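Local atomic coordinates of putative NAD(P)H:FMN oxidoreductase (Porphyromonas gingivalis W83, PDB entry 3GE5), a protein that binds flavin mononucleotide and, as a member of the nitroreductase family, probably works as an FMN-dependent NAD(P)H oxidoreductase. Residues F27-E31 with D32-T36; K52-A55 with I56-A59; P88-Q92 with P93-G97; A127-Y130 with M131-E134; D158-S161 with H162-P165. All blocks are in the same frame, centred on the assembly; numbering follows the deposited sequence.

Interaction 1. Residues F27-E31 with D32-T36; sequences FRLIE and DFFRT. With SO4 (sulfate ion), chain F.
L29 and F34 form the tight part of this short helix. L29 CG, swung away from the backbone N (chi1 -164°), stands over one face of the F34 ring, offset toward the rim, in a CH-pi contact 4.0 Å from the ring centroid. Its CD2 branch reaches the far end of the same ring, 3.4 Å from F34 CZ. The CD1 branch turns the other way and runs beside F33, so the leucine's two branches touch two phenylalanines. Beneath it, L29 O takes a nearly straight bond from F34 N at 2.8 Å, and R35 N repeats this i+5 to i bond on I30 O. These bonds mark a wider pi-type turn, preceded at the N-terminal end by a reciprocal pair: D32 N bonds to R28 O while D32 OD2, approached from above its carboxylate plane, accepts R28 N at 3.0 Å. The packed face meets the dimer partner, where F34 stacks on Y130 of the second subunit and L29 touches E134 of that chain. The outer side is polar and much looser. There R28 NH1 makes a salt bridge to E31 OE2 at 3.2 Å, with the oxygen lying in the guanidinium plane. R35, bent at chi2 and chi3, turns its guanidinium edge to a sulfate ion, probably from the crystallisation liquor, with NH1 on O4 and NH2 on O3; F184 adds a cation-pi contact to this arginine.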
# COMPACT_ATOMS: atom_id res chain seq x y z
N PHE A 27 -1.59 -22.13 -4.02
CA PHE A 27 -2.12 -20.83 -3.68
C PHE A 27 -1.55 -19.81 -4.65
O PHE A 27 -0.32 -19.73 -4.85
CB PHE A 27 -1.76 -20.48 -2.23
CG PHE A 27 -2.20 -19.12 -1.83
CD1 PHE A 27 -3.53 -18.87 -1.52
CD2 PHE A 27 -1.29 -18.07 -1.80
CE1 PHE A 27 -3.95 -17.61 -1.15
CE2 PHE A 27 -1.69 -16.80 -1.43
CZ PHE A 27 -3.03 -16.57 -1.09
N ARG A 28 -2.45 -19.03 -5.25
CA ARG A 28 -2.07 -17.95 -6.12
C ARG A 28 -2.55 -16.64 -5.51
O ARG A 28 -3.75 -16.44 -5.35
CB ARG A 28 -2.68 -18.12 -7.52
CG ARG A 28 -2.30 -19.42 -8.19
CD ARG A 28 -2.88 -19.51 -9.58
NE ARG A 28 -2.67 -20.83 -10.13
CZ ARG A 28 -2.99 -21.20 -11.36
NH1 ARG A 28 -3.46 -20.32 -12.22
NH2 ARG A 28 -2.79 -22.45 -11.74
N LEU A 29 -1.62 -15.76 -5.17
CA LEU A 29 -1.98 -14.49 -4.56
C LEU A 29 -2.96 -13.69 -5.40
O LEU A 29 -3.90 -13.12 -4.88
CB LEU A 29 -0.71 -13.69 -4.19
CG LEU A 29 -0.92 -12.51 -3.22
CD1 LEU A 29 -1.25 -13.00 -1.79
CD2 LEU A 29 0.39 -11.63 -3.25
N ILE A 30 -2.76 -13.67 -6.71
CA ILE A 30 -3.65 -12.91 -7.57
C ILE A 30 -5.05 -13.55 -7.62
O ILE A 30 -6.04 -12.93 -7.21
CB ILE A 30 -3.09 -12.73 -9.00
CG1 ILE A 30 -1.86 -11.80 -9.02
CG2 ILE A 30 -4.20 -12.18 -9.97
CD1 ILE A 30 -0.99 -11.91 -10.31
N GLU A 31 -5.15 -14.77 -8.16
CA GLU A 31 -6.48 -15.37 -8.37
C GLU A 31 -7.25 -15.67 -7.08
O GLU A 31 -8.49 -15.51 -7.02
CB GLU A 31 -6.37 -16.63 -9.22
CG GLU A 31 -5.90 -16.34 -10.65
CD GLU A 31 -4.42 -16.58 -10.86
OE1 GLU A 31 -3.61 -16.21 -9.98
OE2 GLU A 31 -4.08 -17.17 -11.92
N ASP A 32 -6.54 -16.10 -6.05
CA ASP A 32 -7.18 -16.65 -4.86
C ASP A 32 -7.38 -15.61 -3.78
O ASP A 32 -8.09 -15.86 -2.82
CB ASP A 32 -6.36 -17.80 -4.29
CG ASP A 32 -6.29 -18.96 -5.22
OD1 ASP A 32 -7.20 -19.09 -6.08
OD2 ASP A 32 -5.32 -19.74 -5.09
N PHE A 33 -6.72 -14.47 -3.90
CA PHE A 33 -6.71 -13.51 -2.80
C PHE A 33 -6.97 -12.08 -3.29
O PHE A 33 -7.99 -11.49 -2.92
CB PHE A 33 -5.41 -13.64 -2.03
CG PHE A 33 -5.40 -12.81 -0.77
CD1 PHE A 33 -6.23 -13.12 0.29
CD2 PHE A 33 -4.64 -11.66 -0.71
CE1 PHE A 33 -6.24 -12.28 1.43
CE2 PHE A 33 -4.65 -10.86 0.41
CZ PHE A 33 -5.44 -11.19 1.47
N PHE A 34 -6.09 -11.51 -4.10
CA PHE A 34 -6.36 -10.15 -4.58
C PHE A 34 -7.69 -10.01 -5.35
O PHE A 34 -8.52 -9.14 -5.05
CB PHE A 34 -5.23 -9.64 -5.51
CG PHE A 34 -3.90 -9.37 -4.83
CD1 PHE A 34 -3.83 -8.84 -3.52
CD2 PHE A 34 -2.72 -9.52 -5.56
CE1 PHE A 34 -2.58 -8.51 -2.95
CE2 PHE A 34 -1.49 -9.21 -4.99
CZ PHE A 34 -1.41 -8.75 -3.68
N ARG A 35 -7.90 -10.89 -6.32
CA ARG A 35 -9.09 -10.77 -7.18
C ARG A 35 -10.41 -11.08 -6.52
O ARG A 35 -11.45 -10.66 -7.04
CB ARG A 35 -8.94 -11.56 -8.47
CG ARG A 35 -7.86 -10.98 -9.36
CD ARG A 35 -8.22 -9.60 -9.91
NE ARG A 35 -9.53 -9.55 -10.52
CZ ARG A 35 -9.80 -9.81 -11.80
NH1 ARG A 35 -8.83 -10.15 -12.64
NH2 ARG A 35 -11.06 -9.79 -12.22
N THR A 36 -10.40 -11.78 -5.39
CA THR A 36 -11.64 -12.08 -4.67
C THR A 36 -12.09 -10.91 -3.79
O THR A 36 -13.17 -10.96 -3.22
CB THR A 36 -11.52 -13.35 -3.81
OG1 THR A 36 -10.42 -13.21 -2.93
CG2 THR A 36 -11.35 -14.62 -4.69
S SO4 F . -11.00 -10.92 -15.76
O1 SO4 F . -11.12 -10.81 -17.21
O2 SO4 F . -11.57 -12.13 -15.17
O3 SO4 F . -11.68 -9.81 -15.11
O4 SO4 F . -9.56 -10.83 -15.53

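Interaction 2. Residues K52-A55 with I56-A59; sequences KLMA and ILEA
L53 and L57 meet one turn apart on the alpha-helix 50-62, an example of i to i+4 packing in which the backbone carries most of the contact. L53 CG and L57 CD1 are 4.2 Å apart, the two side chains passing at a slant. From three residues back, the SE atom of selenomethionine M54 also comes to 4.2 Å from L57 CD1, so one methyl touches both the leucine and the selenomethionine. The torsions explain this: L57 CG is opposite its own carbonyl carbon (chi1 -66°), which lays the side chain back along the preceding turn and brings CG to 3.4 Å from L53 O. I56 leans back in the same manner over K52 O. Beneath these side chains run four successive helical bonds, from I56 N, L57 N, E58 N and A59 N to the carbonyl oxygens of K52, L53, M54 and A55, all between 2.9 and 3.1 Å.

Farther out, L53 and L57 face V76 of strand 72-77, while I56 packs on M131 and A135 of helix 120-137. The second subunit reaches the helix too, through F195 of that chain against M54 and V193 of that chain against L57. The polar ends are held from outside these eight residues: E58 OE2 forms a salt bridge with R61, and K52, its chain extended beyond CB, has its NZ hydrogen-bonded to Y173 OH and to the backbone O of L138.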
# COMPACT_ATOMS: atom_id res chain seq x y z
N LYS A 52 -10.43 -10.65 15.39
CA LYS A 52 -10.29 -10.26 13.99
C LYS A 52 -9.85 -8.77 13.89
O LYS A 52 -8.98 -8.42 13.08
CB LYS A 52 -11.58 -10.49 13.16
CG LYS A 52 -11.93 -11.97 12.94
CD LYS A 52 -13.07 -12.21 11.96
CE LYS A 52 -13.24 -13.71 11.69
NZ LYS A 52 -14.26 -14.03 10.66
N LEU A 53 -10.48 -7.90 14.69
CA LEU A 53 -10.04 -6.48 14.78
C LEU A 53 -8.57 -6.36 15.20
O LEU A 53 -7.80 -5.60 14.59
CB LEU A 53 -10.94 -5.66 15.73
CG LEU A 53 -10.62 -4.18 15.79
CD1 LEU A 53 -10.58 -3.55 14.38
CD2 LEU A 53 -11.62 -3.42 16.73
N MSE A 54 -8.18 -7.13 16.21
CA MSE A 54 -6.79 -7.11 16.68
C MSE A 54 -5.80 -7.59 15.59
O MSE A 54 -4.71 -7.05 15.48
CB MSE A 54 -6.61 -7.89 17.98
CG MSE A 54 -7.38 -7.31 19.17
SE MSE A 54 -7.15 -5.39 19.45
CE MSE A 54 -5.21 -5.31 19.22
N ALA A 55 -6.18 -8.61 14.80
CA ALA A 55 -5.37 -9.07 13.66
C ALA A 55 -5.21 -8.01 12.60
O ALA A 55 -4.11 -7.87 12.00
CB ALA A 55 -5.96 -10.38 13.05
N ILE A 56 -6.30 -7.32 12.30
CA ILE A 56 -6.24 -6.23 11.31
C ILE A 56 -5.21 -5.18 11.78
O ILE A 56 -4.36 -4.74 11.00
CB ILE A 56 -7.62 -5.60 11.07
CG1 ILE A 56 -8.57 -6.57 10.33
CG2 ILE A 56 -7.50 -4.31 10.22
CD1 ILE A 56 -10.05 -6.15 10.40
N LEU A 57 -5.30 -4.77 13.05
CA LEU A 57 -4.39 -3.79 13.61
C LEU A 57 -2.93 -4.29 13.63
O LEU A 57 -2.00 -3.54 13.32
CB LEU A 57 -4.90 -3.34 15.01
CG LEU A 57 -6.23 -2.57 14.95
CD1 LEU A 57 -6.81 -2.56 16.36
CD2 LEU A 57 -6.01 -1.18 14.37
N GLU A 58 -2.74 -5.58 13.93
CA GLU A 58 -1.42 -6.18 13.89
C GLU A 58 -0.79 -6.10 12.49
O GLU A 58 0.38 -5.77 12.35
CB GLU A 58 -1.48 -7.65 14.36
CG GLU A 58 -0.15 -8.39 14.29
CD GLU A 58 0.85 -7.95 15.35
OE1 GLU A 58 0.54 -7.05 16.17
OE2 GLU A 58 1.97 -8.54 15.36
N ALA A 59 -1.61 -6.35 11.47
CA ALA A 59 -1.14 -6.23 10.08
C ALA A 59 -0.63 -4.82 9.79
O ALA A 59 0.40 -4.65 9.17
CB ALA A 59 -2.24 -6.61 9.08

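Interaction 3. Residues P88-Q92 with P93-G97; sequences PCSQQ and PWFPG. With FMN (flavin mononucleotide), chain C; EDO (1,2-ethanediol), chain I.
Q92 and W94 run alongside each other toward the flavin. Among the polar contacts, Q92 OE1 is shared by two donors. FMN N3 gives it a nearly straight bond of 2.8 Å (177°), whereas W94 NE1 comes from above the amide plane at 3.3 Å, a more bent approach. W94 NE1 has a second, weak bond to FMN O2 at 3.2 Å. Because the Q92 chain is extended beyond CG (chi2 -178°), its amide reaches the pyrimidine edge of the isoalloxazine, where the straight bond from FMN N3 holds OE1 in place and the indole N-H is a second, less direct donor. Such reading of the flavin N3 and O2 positions belongs to the FMN pocket of this nitroreductase-family protein.

Bonds that involve the backbone shape the loop that presents these groups. F95 N returns to Q92 O at 3.1 Å, closing a type I beta turn, and the side-chain hydroxyl S90 OG accepts Q92 N at 3.0 Å in an ST turn just before it. W94 N bonds to a 1,2-ethanediol molecule, probably from the crystallisation liquor.

The apolar part is a CH-pi contact: S90 CB stands over one face of the F95 ring, 3.8 Å from its centroid, and so joins the two turns.

The loop runs from helix 80-86 to strand 100-107. C89 packs on helix 150-156, while W94 and F95 rest on V145 of strand 141-145.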
# COMPACT_ATOMS: atom_id res chain seq x y z
N PRO A 88 -20.45 12.96 10.30
CA PRO A 88 -20.50 14.27 9.60
C PRO A 88 -19.29 14.61 8.74
O PRO A 88 -19.34 15.59 7.97
CB PRO A 88 -20.61 15.27 10.76
CG PRO A 88 -21.13 14.50 11.90
CD PRO A 88 -20.54 13.15 11.76
N CYS A 89 -18.23 13.82 8.86
CA CYS A 89 -17.04 13.99 8.02
C CYS A 89 -17.24 13.53 6.58
O CYS A 89 -16.42 13.83 5.72
CB CYS A 89 -15.84 13.30 8.66
SG CYS A 89 -15.31 14.00 10.24
N SER A 90 -18.29 12.75 6.32
CA SER A 90 -18.59 12.23 4.98
C SER A 90 -19.95 12.67 4.48
O SER A 90 -20.91 12.76 5.24
CB SER A 90 -18.53 10.70 4.97
OG SER A 90 -18.93 10.16 3.72
N GLN A 91 -20.03 12.89 3.16
CA GLN A 91 -21.28 13.12 2.46
C GLN A 91 -21.71 11.93 1.59
O GLN A 91 -22.71 12.01 0.87
CB GLN A 91 -21.14 14.37 1.59
CG GLN A 91 -20.78 15.63 2.40
CD GLN A 91 -21.77 15.92 3.49
OE1 GLN A 91 -22.98 15.69 3.33
NE2 GLN A 91 -21.29 16.44 4.60
N GLN A 92 -20.98 10.83 1.66
CA GLN A 92 -21.35 9.63 0.90
C GLN A 92 -22.38 8.86 1.70
O GLN A 92 -22.13 8.48 2.84
CB GLN A 92 -20.11 8.78 0.62
CG GLN A 92 -19.11 9.53 -0.28
CD GLN A 92 -17.88 8.73 -0.64
OE1 GLN A 92 -17.44 7.85 0.10
NE2 GLN A 92 -17.26 9.11 -1.76
N PRO A 93 -23.58 8.65 1.12
CA PRO A 93 -24.63 8.01 1.91
C PRO A 93 -24.31 6.66 2.59
O PRO A 93 -24.80 6.39 3.68
CB PRO A 93 -25.77 7.85 0.88
CG PRO A 93 -25.55 8.97 -0.08
CD PRO A 93 -24.07 9.09 -0.20
N TRP A 94 -23.49 5.82 1.96
CA TRP A 94 -23.16 4.52 2.54
C TRP A 94 -22.31 4.61 3.81
O TRP A 94 -22.36 3.74 4.67
CB TRP A 94 -22.45 3.63 1.51
CG TRP A 94 -21.05 4.07 1.24
CD1 TRP A 94 -20.65 4.96 0.29
CD2 TRP A 94 -19.86 3.67 1.94
NE1 TRP A 94 -19.31 5.16 0.35
CE2 TRP A 94 -18.78 4.37 1.35
CE3 TRP A 94 -19.59 2.81 3.03
CZ2 TRP A 94 -17.47 4.24 1.80
CZ3 TRP A 94 -18.28 2.66 3.46
CH2 TRP A 94 -17.24 3.39 2.84
N PHE A 95 -21.51 5.68 3.93
CA PHE A 95 -20.45 5.74 4.95
C PHE A 95 -20.89 5.51 6.39
O PHE A 95 -20.24 4.77 7.14
CB PHE A 95 -19.73 7.09 4.81
CG PHE A 95 -18.60 7.29 5.81
CD1 PHE A 95 -18.84 7.89 7.03
CD2 PHE A 95 -17.30 6.90 5.51
CE1 PHE A 95 -17.81 8.10 7.93
CE2 PHE A 95 -16.26 7.09 6.43
CZ PHE A 95 -16.53 7.72 7.63
N PRO A 96 -22.00 6.14 6.82
CA PRO A 96 -22.40 5.90 8.20
C PRO A 96 -22.95 4.50 8.53
O PRO A 96 -23.30 4.24 9.67
CB PRO A 96 -23.49 6.97 8.45
CG PRO A 96 -23.92 7.41 7.15
CD PRO A 96 -22.84 7.15 6.16
N GLY A 97 -23.00 3.61 7.55
CA GLY A 97 -23.45 2.23 7.77
C GLY A 97 -22.35 1.24 8.18
O GLY A 97 -22.66 0.07 8.45
N1 FMN C . -14.78 4.40 -2.27
C2 FMN C . -15.73 5.21 -1.71
O2 FMN C . -16.93 4.91 -1.79
N3 FMN C . -15.39 6.38 -1.04
C4 FMN C . -14.07 6.80 -0.93
O4 FMN C . -13.77 7.88 -0.34
C4A FMN C . -13.10 5.98 -1.50
N5 FMN C . -11.78 6.39 -1.43
C5A FMN C . -10.79 5.55 -1.86
C6 FMN C . -9.47 5.95 -1.67
C7 FMN C . -8.45 5.08 -2.06
C7M FMN C . -7.01 5.47 -1.90
C8 FMN C . -8.76 3.84 -2.62
C8M FMN C . -7.68 2.90 -3.03
C9 FMN C . -10.06 3.48 -2.83
C9A FMN C . -11.11 4.30 -2.45
N10 FMN C . -12.46 3.95 -2.65
C10 FMN C . -13.44 4.77 -2.15
C1' FMN C . -12.84 2.57 -3.14
C2' FMN C . -12.64 2.56 -4.66
O2' FMN C . -13.79 3.13 -5.27
C3' FMN C . -12.36 1.16 -5.19
O3' FMN C . -11.22 0.61 -4.52
C4' FMN C . -12.18 1.11 -6.72
O4' FMN C . -13.36 1.50 -7.43
C5' FMN C . -11.79 -0.29 -7.23
O5' FMN C . -12.81 -1.20 -6.89
P FMN C . -12.48 -2.52 -6.11
O1P FMN C . -11.92 -2.05 -4.77
O2P FMN C . -11.46 -3.34 -6.88
O3P FMN C . -13.82 -3.18 -5.86
C1 EDO I . -23.87 5.20 -2.01
O1 EDO I . -23.46 5.99 -0.92
C2 EDO I . -25.29 4.70 -1.79
O2 EDO I . -25.38 4.03 -0.54

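Interaction 4. Residues A127-Y130 with M131-E134; sequences AMTY and MMLE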
# COMPACT_ATOMS: atom_id res chain seq x y z
N ALA A 127 0.42 0.70 5.35
CA ALA A 127 -0.28 0.16 6.52
C ALA A 127 -1.78 -0.10 6.18
O ALA A 127 -2.34 -1.16 6.53
CB ALA A 127 -0.18 1.09 7.74
N MSE A 128 -2.41 0.88 5.52
CA MSE A 128 -3.82 0.74 5.11
C MSE A 128 -3.98 -0.50 4.19
O MSE A 128 -4.95 -1.26 4.33
CB MSE A 128 -4.31 1.99 4.38
CG MSE A 128 -4.69 3.11 5.33
SE MSE A 128 -6.47 2.84 6.12
CE MSE A 128 -7.53 2.74 4.48
N THR A 129 -3.05 -0.68 3.26
CA THR A 129 -3.13 -1.82 2.32
C THR A 129 -3.03 -3.15 3.11
O THR A 129 -3.81 -4.08 2.90
CB THR A 129 -2.06 -1.74 1.21
OG1 THR A 129 -2.23 -0.54 0.44
CG2 THR A 129 -2.13 -3.02 0.26
N TYR A 130 -2.07 -3.22 4.03
CA TYR A 130 -1.92 -4.41 4.87
C TYR A 130 -3.22 -4.67 5.63
O TYR A 130 -3.66 -5.82 5.77
CB TYR A 130 -0.76 -4.22 5.86
CG TYR A 130 0.58 -4.72 5.33
CD1 TYR A 130 1.03 -4.34 4.08
CD2 TYR A 130 1.39 -5.55 6.10
CE1 TYR A 130 2.23 -4.84 3.58
CE2 TYR A 130 2.61 -6.02 5.62
CZ TYR A 130 3.01 -5.68 4.37
OH TYR A 130 4.19 -6.16 3.88
N MSE A 131 -3.81 -3.62 6.16
CA MSE A 131 -5.02 -3.77 7.00
C MSE A 131 -6.23 -4.21 6.14
O MSE A 131 -7.05 -5.08 6.54
CB MSE A 131 -5.33 -2.52 7.84
CG MSE A 131 -4.31 -2.27 8.94
SE MSE A 131 -4.77 -0.89 10.17
CE MSE A 131 -4.66 0.66 9.00
N MSE A 132 -6.38 -3.59 4.98
CA MSE A 132 -7.42 -3.97 4.00
C MSE A 132 -7.29 -5.45 3.63
O MSE A 132 -8.28 -6.21 3.62
CB MSE A 132 -7.28 -3.11 2.73
CG MSE A 132 -8.21 -3.47 1.62
SE MSE A 132 -8.05 -2.36 0.06
CE MSE A 132 -6.29 -2.93 -0.52
N LEU A 133 -6.09 -5.87 3.28
CA LEU A 133 -5.83 -7.27 2.92
C LEU A 133 -6.05 -8.22 4.09
O LEU A 133 -6.67 -9.30 3.94
CB LEU A 133 -4.40 -7.38 2.36
CG LEU A 133 -4.16 -6.64 1.04
CD1 LEU A 133 -2.66 -6.73 0.63
CD2 LEU A 133 -5.07 -7.16 -0.09
N GLU A 134 -5.63 -7.81 5.28
CA GLU A 134 -5.88 -8.64 6.45
C GLU A 134 -7.38 -8.83 6.72
O GLU A 134 -7.82 -9.97 6.99
CB GLU A 134 -5.19 -8.04 7.68
CG GLU A 134 -5.33 -8.91 8.94
CD GLU A 134 -4.57 -10.27 8.84
OE1 GLU A 134 -3.69 -10.41 7.96
OE2 GLU A 134 -4.85 -11.20 9.66
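Helix 120-137 is a buried helix of this flavoprotein, lying between the antiparallel sheet and the second subunit, and residues 127-134 form two of its central turns. M128 and M131, both selenomethionines, meet on the sheet side: M128 SE is 4.0 Å from M131 CE. M131 bends at chi3 (-68°), which folds its terminal methyl back to within 3.8 Å of A127 O. T129 and L133 run alongside each other one turn apart, with T129 CG2 3.8 Å from L133 CD1. Four consecutive i to i+4 bonds support these contacts, the shortest being M132 N to M128 O and E134 N to Y130 O, each 2.8 Å. T129 OG1 bonds to the backbone O of S125, so its hydroxyl has a partner in the preceding turn while the methyl serves the packing. Toward the sheet, M131 touches I102 and F74; toward the dimer partner, T129 and L133 each meet their own counterpart on the second subunit, and Y130 packs on M132 of that chain. The side chains that meet here, M128 with M131 and T129 with L133, touch through selenium and carbon, which implies packing by shape and dispersion more than charge.

Interaction 5. Residues D158-S161 with H162-P165; sequences DIPS and HMTP
I159 and M163 run nearly perpendicular to each other, and this crossing sets the inner side of a tight connection. I159 CG2, the branch set opposite the backbone N, bears on M163 CB at 3.8 Å, while the other branch extends to its end and brings CD1 within 4.1 Å of P165 CG. One isoleucine thus spans two residues of the strand that begins at M163.

P160 is oriented differently against each of its neighbours. P160 and M163 run alongside in the same direction, with P160 CG 3.9 Å from M163 SE, the selenium of a selenomethionine; the M163 chain lays the selenium alongside the CG-CD edge of the pyrrolidine ring before it bends at chi3. Toward H162 the proline ring is inclined, and P160 CB approaches H162 CE1 at 3.5 Å. The imidazole reaches it because CG of H162 sits between the backbone N and the carbonyl carbon (chi1 72°), which folds the ring back over the turn.

The backbone that arranges these groups is a type I beta turn from P160 to M163. Its closing bond runs from M163 N to P160 O at 3.0 Å.

Set between helix 150-156 and strand 163-172, the turn leads the chain into the sheet: I159 and M163 pack on L105 of strand 100-107, P165 rests on C153 and S154 of helix 150-156, and L198 of the second subunit covers I159 and P160.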
# COMPACT_ATOMS: atom_id res chain seq x y z
N ASP A 158 -9.61 15.82 18.27
CA ASP A 158 -8.49 16.49 18.91
C ASP A 158 -7.13 16.00 18.37
O ASP A 158 -6.19 15.75 19.15
CB ASP A 158 -8.59 16.28 20.42
CG ASP A 158 -9.86 16.82 21.00
OD1 ASP A 158 -10.23 17.96 20.66
OD2 ASP A 158 -10.51 16.10 21.77
N ILE A 159 -7.02 15.88 17.05
CA ILE A 159 -5.81 15.36 16.44
C ILE A 159 -4.79 16.54 16.40
O ILE A 159 -5.09 17.60 15.87
CB ILE A 159 -6.06 14.74 15.00
CG1 ILE A 159 -7.21 13.70 15.05
CG2 ILE A 159 -4.73 14.18 14.41
CD1 ILE A 159 -7.64 13.06 13.71
N PRO A 160 -3.56 16.34 16.96
CA PRO A 160 -2.55 17.40 16.90
C PRO A 160 -2.27 17.87 15.47
O PRO A 160 -2.37 17.07 14.54
CB PRO A 160 -1.29 16.72 17.46
CG PRO A 160 -1.76 15.59 18.28
CD PRO A 160 -3.06 15.14 17.64
N SER A 161 -1.90 19.15 15.32
CA SER A 161 -1.67 19.76 14.01
C SER A 161 -0.70 18.96 13.15
O SER A 161 -0.92 18.81 11.95
CB SER A 161 -1.14 21.19 14.15
OG SER A 161 -2.13 22.03 14.72
N HIS A 162 0.33 18.42 13.78
CA HIS A 162 1.40 17.71 13.07
C HIS A 162 1.01 16.30 12.59
O HIS A 162 1.81 15.63 11.91
CB HIS A 162 2.66 17.70 13.94
CG HIS A 162 2.58 16.79 15.12
ND1 HIS A 162 2.16 17.22 16.36
CD2 HIS A 162 2.86 15.47 15.24
CE1 HIS A 162 2.19 16.19 17.20
NE2 HIS A 162 2.61 15.12 16.54
N MSE A 163 -0.20 15.87 12.90
CA MSE A 163 -0.72 14.61 12.41
C MSE A 163 -1.93 14.88 11.50
O MSE A 163 -2.71 15.79 11.74
CB MSE A 163 -1.07 13.71 13.60
CG MSE A 163 0.14 13.30 14.43
SE MSE A 163 -0.40 12.62 16.17
CE MSE A 163 -1.15 11.00 15.61
N THR A 164 -2.07 14.10 10.44
CA THR A 164 -3.14 14.26 9.49
C THR A 164 -3.90 12.95 9.36
O THR A 164 -3.30 11.90 9.19
CB THR A 164 -2.60 14.64 8.08
OG1 THR A 164 -1.87 15.88 8.16
CG2 THR A 164 -3.79 14.78 7.07
N PRO A 165 -5.25 13.00 9.47
CA PRO A 165 -6.00 11.77 9.12
C PRO A 165 -5.97 11.58 7.59
O PRO A 165 -6.54 12.41 6.87
CB PRO A 165 -7.41 12.07 9.62
CG PRO A 165 -7.52 13.58 9.60
CD PRO A 165 -6.14 14.11 9.87

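Interaction 4 is the core of the set, with every residue buried, whereas interactions 1, 2, 3 and 5 are partly exposed. Interactions 2 and 4 belong to different helices that pack together, I56 O lying 3.2 Å from M131 CG, and interaction 1 joins interaction 4 through F33 and F34 against L133. These three, with interaction 5, also touch the second subunit; interaction 3 does not, and it alone bonds directly to the flavin. Chemistry follows place: regular i to i+4 bonds with apolar packing on the two long helices, i+5 to i (pi-type) bonds and surface charges in 27-36, and beta turns at 88-97 and 158-165, where polar recognition and proline packing respectively dominate.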